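Local coordinates for SusD homolog (Bacteroides ovatus, PDB 4F53), which probably binds glycans at the bacterial surface, perhaps mucin O-glycans, as a member of the SusD/RagB family of outer-membrane lipoproteins, at residues M39-E44 / Q48-L53; V62-L67 / R74-N79. All coordinates share one frame; numbering follows the deposited sequence. Where two conformers were deposited one is given.

In the fold
From the N terminus, helix 25-37 leads into a loop, and contact 1 (39-44 with 48-53) folds that loop back over the first turns of helix 44-58, only a few residues further on. The same helix ends before strand 62-64, which pairs antiparallel with strand 261-263. Contact 2 (62-67 with 74-79) then closes the long loop between that strand and helix 82-106. The two contacts follow in series, neither nesting nor crossing, with centres about 15 Å apart. Helix 44-58 joins them: Leu53 packs with CD2 3.4 Å from Asp64 OD1, and Tyr75 also lies against Tyr49 and Leu53.

Contact 1: M39-E44 / Q48-L53; sequences MMPEQE and QYVDCL
Met40, a selenomethionine, lays its selenium against the carboxylate of Asp51, with SE 3.7 Å from OD1. Its CG stands anti to the backbone N (chi1 -162°), and the chain then bends at both following torsions, which brings SE up against the carboxylate. Pro41 follows on the same carboxylate: ring atom CD sits 3.8 Å from Asp51 OD2, while its CG touches Val50 CG2 at 4.1 Å, the two side chains crossing at about a right angle. A water ties the pair together, donating to Pro41 O at 2.7 Å and to Asp51 OD2 at 2.5 Å. The other oxygen, OD1, forms a salt bridge with Arg126 of helix 110-131, whose guanidinium also bonds to Met39 O, so the buried carboxylate, probably ionised, has a partner of opposite charge. Replacing Asp51 with an alanine removes the carboxylate, which would probably leave Arg126 short of a counter-charge and the water without one of its two acceptors. In this SusD-family protein, of the TPR clan, the contact fastens the loop after helix 25-37 to the start of helix 44-58. Gln43 is the N-cap, and in the early part of the helix Gln48 N bonds to Glu44 O at 3.1 Å. The next turn, 48-53, is a wider pi-type one, Leu53 N bonding to Gln48 O at 2.7 Å. Gln48 CB comes within 3.2 Å of Glu44 O, and its extended side chain carries NE2 to Asp260. Glu44 turns its own carboxylate to His248.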
# COMPACT_ATOMS: atom_id res chain seq x y z
N MSE A 39 -7.15 5.62 -7.39
CA MSE A 39 -6.99 4.59 -6.34
C MSE A 39 -5.52 4.11 -6.26
O MSE A 39 -5.04 3.73 -5.19
CB MSE A 39 -7.90 3.37 -6.62
CG MSE A 39 -9.39 3.75 -6.64
SE MSE A 39 -10.52 2.18 -6.46
CE MSE A 39 -10.34 1.52 -8.18
N MSE A 40 -4.84 4.11 -7.41
CA MSE A 40 -3.45 3.68 -7.60
C MSE A 40 -2.96 4.49 -8.81
O MSE A 40 -2.98 3.99 -9.95
CB MSE A 40 -3.43 2.15 -7.83
CG MSE A 40 -2.05 1.54 -7.62
SE MSE A 40 -1.47 1.62 -5.75
CE MSE A 40 -2.89 0.49 -5.01
N PRO A 41 -2.66 5.80 -8.60
CA PRO A 41 -2.45 6.71 -9.74
C PRO A 41 -1.36 6.33 -10.74
O PRO A 41 -0.28 5.89 -10.38
CB PRO A 41 -2.15 8.06 -9.09
CG PRO A 41 -1.94 7.77 -7.63
CD PRO A 41 -2.69 6.54 -7.32
N GLU A 42 -1.69 6.52 -12.01
CA GLU A 42 -0.85 6.25 -13.16
C GLU A 42 0.12 7.41 -13.46
O GLU A 42 1.26 7.13 -13.86
CB GLU A 42 -1.72 5.97 -14.38
CG GLU A 42 -0.91 5.60 -15.60
CD GLU A 42 -1.69 5.36 -16.88
OE1 GLU A 42 -2.82 4.84 -16.80
OE2 GLU A 42 -1.14 5.67 -17.96
N GLN A 43 -0.35 8.68 -13.30
CA GLN A 43 0.46 9.88 -13.56
C GLN A 43 1.80 9.71 -12.85
O GLN A 43 1.84 9.62 -11.61
CB GLN A 43 -0.29 11.15 -13.13
CG GLN A 43 0.26 12.45 -13.73
CD GLN A 43 -0.37 13.70 -13.12
OE1 GLN A 43 -1.32 13.62 -12.35
NE2 GLN A 43 0.15 14.88 -13.44
N GLU A 44 2.88 9.58 -13.65
CA GLU A 44 4.24 9.31 -13.21
C GLU A 44 4.78 10.32 -12.20
O GLU A 44 5.46 9.89 -11.28
CB GLU A 44 5.22 9.14 -14.39
CG GLU A 44 5.36 10.37 -15.28
CD GLU A 44 6.32 10.24 -16.45
OE1 GLU A 44 6.27 9.21 -17.15
OE2 GLU A 44 7.07 11.20 -16.69
N GLN A 48 5.15 8.70 -8.44
CA GLN A 48 6.53 8.69 -7.94
C GLN A 48 6.60 9.11 -6.49
O GLN A 48 7.32 8.49 -5.72
CB GLN A 48 7.46 9.58 -8.78
CG GLN A 48 8.91 9.24 -8.48
CD GLN A 48 9.92 9.95 -9.31
OE1 GLN A 48 9.70 11.03 -9.86
NE2 GLN A 48 11.08 9.34 -9.36
N TYR A 49 5.83 10.13 -6.10
CA TYR A 49 5.83 10.56 -4.72
C TYR A 49 5.04 9.62 -3.83
O TYR A 49 5.60 9.10 -2.87
CB TYR A 49 5.28 11.98 -4.58
CG TYR A 49 6.12 13.00 -5.31
CD1 TYR A 49 7.25 13.56 -4.72
CD2 TYR A 49 5.81 13.37 -6.62
CE1 TYR A 49 8.06 14.47 -5.41
CE2 TYR A 49 6.61 14.28 -7.32
CZ TYR A 49 7.72 14.84 -6.70
OH TYR A 49 8.52 15.72 -7.38
N VAL A 50 3.77 9.42 -4.12
CA VAL A 50 2.86 8.71 -3.21
C VAL A 50 3.10 7.22 -3.17
O VAL A 50 3.01 6.65 -2.09
CB VAL A 50 1.36 9.05 -3.43
CG1 VAL A 50 1.12 10.56 -3.21
CG2 VAL A 50 0.85 8.62 -4.81
N ASP A 51 3.40 6.58 -4.31
CA ASP A 51 3.52 5.13 -4.34
C ASP A 51 4.96 4.63 -4.34
O ASP A 51 5.23 3.52 -3.90
CB ASP A 51 2.79 4.57 -5.57
CG ASP A 51 1.28 4.57 -5.39
OD1 ASP A 51 0.79 4.15 -4.27
OD2 ASP A 51 0.57 4.97 -6.33
N CYS A 52 5.87 5.41 -4.86
CA CYS A 52 7.22 4.94 -4.94
C CYS A 52 8.07 5.52 -3.81
O CYS A 52 8.53 4.78 -2.95
CB CYS A 52 7.81 5.24 -6.31
SG CYS A 52 9.49 4.60 -6.55
N LEU A 53 8.27 6.84 -3.81
CA LEU A 53 9.14 7.50 -2.84
C LEU A 53 8.60 7.41 -1.42
O LEU A 53 9.38 7.25 -0.48
CB LEU A 53 9.38 8.98 -3.25
CG LEU A 53 10.27 9.23 -4.47
CD1 LEU A 53 9.97 10.60 -5.07
CD2 LEU A 53 11.75 9.13 -4.10
O HOH W 1 0.77 4.14 -8.64

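Contact 2: V62-L67 / R74-N79; sequences VADSNL and RYATYN
Asp64 and Arg74 reach for each other from opposite directions and meet in a salt bridge, Arg74 NE to Asp64 OD2 at 2.8 Å. The N-H points fairly straight at the oxygen (156°), which lies at the guanidinium edge, near its plane; the donor comes to the anti side of OD2, tilted 28° out of the carboxylate plane, and the two flat groups stand nearly perpendicular, 85° apart. This is the tight part, completed by Ala76, whose CB is 3.6 Å from the same OD2. The bridge ties the end of strand 62-64 to the middle of the loop that leads on to helix 82-106, where a type I beta turn from Tyr75 to Tyr78 presents Ala76 to the aspartate. Just past the turn in sequence, Asn79 OD1 takes Arg74 N and Thr77 OG1 from opposite faces of its plane, the latter at 2.7 Å, which links the residues flanking the turn, Arg74 and Asn79, to Thr77 within it. On the looser side the two segments meet through water. One water donates to Asp64 OD2 at 2.8 Å and accepts from Ala76 N; a second accepts from Arg74 NH2 at 3.0 Å but makes only weak, long bonds to Asp64. NH2 also bonds to Ile309 O, and NH1 to Gln311 OE1.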
# COMPACT_ATOMS: atom_id res chain seq x y z
N VAL A 62 10.69 -0.75 -1.67
CA VAL A 62 11.52 0.00 -2.60
C VAL A 62 12.67 0.69 -1.92
O VAL A 62 12.50 1.27 -0.86
CB VAL A 62 10.65 1.05 -3.38
CG1 VAL A 62 11.49 1.86 -4.37
CG2 VAL A 62 9.50 0.37 -4.10
N ALA A 63 13.84 0.68 -2.60
CA ALA A 63 15.00 1.42 -2.13
C ALA A 63 15.32 2.46 -3.18
O ALA A 63 15.65 2.10 -4.31
CB ALA A 63 16.18 0.48 -1.91
N ASP A 64 15.22 3.74 -2.82
CA ASP A 64 15.61 4.86 -3.69
C ASP A 64 17.08 4.67 -4.08
O ASP A 64 17.88 4.21 -3.26
CB ASP A 64 15.35 6.20 -3.00
CG ASP A 64 13.90 6.39 -2.50
OD1 ASP A 64 12.96 6.02 -3.26
OD2 ASP A 64 13.71 6.89 -1.35
N SER A 65 17.41 4.92 -5.36
CA SER A 65 18.74 4.71 -5.95
C SER A 65 19.16 5.90 -6.83
O SER A 65 19.84 5.73 -7.84
CB SER A 65 18.76 3.42 -6.77
OG SER A 65 17.77 3.45 -7.78
N ASN A 66 18.72 7.11 -6.47
CA ASN A 66 19.09 8.31 -7.19
C ASN A 66 20.48 8.77 -6.66
O ASN A 66 20.64 9.04 -5.46
CB ASN A 66 18.01 9.40 -7.03
CG ASN A 66 18.33 10.69 -7.72
OD1 ASN A 66 19.19 11.45 -7.29
ND2 ASN A 66 17.64 10.99 -8.79
N LEU A 67 21.47 8.82 -7.56
CA LEU A 67 22.86 9.15 -7.19
C LEU A 67 23.16 10.65 -7.30
O LEU A 67 24.30 11.05 -7.08
CB LEU A 67 23.84 8.33 -8.07
CG LEU A 67 23.56 6.83 -8.23
CD1 LEU A 67 24.53 6.18 -9.22
CD2 LEU A 67 23.54 6.10 -6.89
N ARG A 74 14.58 12.98 1.51
CA ARG A 74 13.54 12.07 1.01
C ARG A 74 12.62 11.62 2.14
O ARG A 74 12.95 11.78 3.31
CB ARG A 74 14.19 10.82 0.36
CG ARG A 74 15.24 11.09 -0.74
CD ARG A 74 15.55 9.86 -1.59
NE ARG A 74 15.78 8.64 -0.80
CZ ARG A 74 16.92 8.35 -0.17
NH1 ARG A 74 17.94 9.19 -0.20
NH2 ARG A 74 17.03 7.22 0.51
N TYR A 75 11.47 11.03 1.79
CA TYR A 75 10.57 10.45 2.78
C TYR A 75 11.29 9.33 3.56
O TYR A 75 11.19 9.28 4.78
CB TYR A 75 9.29 9.88 2.12
CG TYR A 75 8.51 10.83 1.23
CD1 TYR A 75 7.68 11.81 1.78
CD2 TYR A 75 8.49 10.66 -0.15
CE1 TYR A 75 6.91 12.64 0.97
CE2 TYR A 75 7.69 11.46 -0.97
CZ TYR A 75 6.90 12.45 -0.41
OH TYR A 75 6.14 13.25 -1.24
N ALA A 76 12.04 8.47 2.84
CA ALA A 76 12.77 7.32 3.37
C ALA A 76 13.71 7.69 4.51
O ALA A 76 13.78 6.95 5.48
CB ALA A 76 13.56 6.63 2.26
N THR A 77 14.42 8.84 4.40
CA THR A 77 15.37 9.27 5.43
C THR A 77 14.70 10.27 6.41
O THR A 77 15.36 10.83 7.27
CB THR A 77 16.67 9.78 4.78
OG1 THR A 77 16.36 10.78 3.80
CG2 THR A 77 17.46 8.66 4.13
N TYR A 78 13.38 10.45 6.31
CA TYR A 78 12.54 11.25 7.22
C TYR A 78 12.83 12.75 7.16
O TYR A 78 12.47 13.46 8.09
CB TYR A 78 12.64 10.74 8.68
CG TYR A 78 12.51 9.24 8.81
CD1 TYR A 78 11.41 8.57 8.29
CD2 TYR A 78 13.51 8.48 9.42
CE1 TYR A 78 11.29 7.18 8.39
CE2 TYR A 78 13.40 7.09 9.53
CZ TYR A 78 12.26 6.45 9.05
OH TYR A 78 12.13 5.09 9.22
N ASN A 79 13.38 13.23 6.05
CA ASN A 79 13.65 14.66 5.87
C ASN A 79 13.15 15.13 4.47
O ASN A 79 13.91 15.79 3.76
CB ASN A 79 15.17 14.96 6.07
CG ASN A 79 16.10 14.28 5.08
OD1 ASN A 79 15.76 13.29 4.43
ND2 ASN A 79 17.30 14.80 4.94
O HOH W 2 11.74 8.46 -0.12
O HOH W 3 15.54 4.57 0.51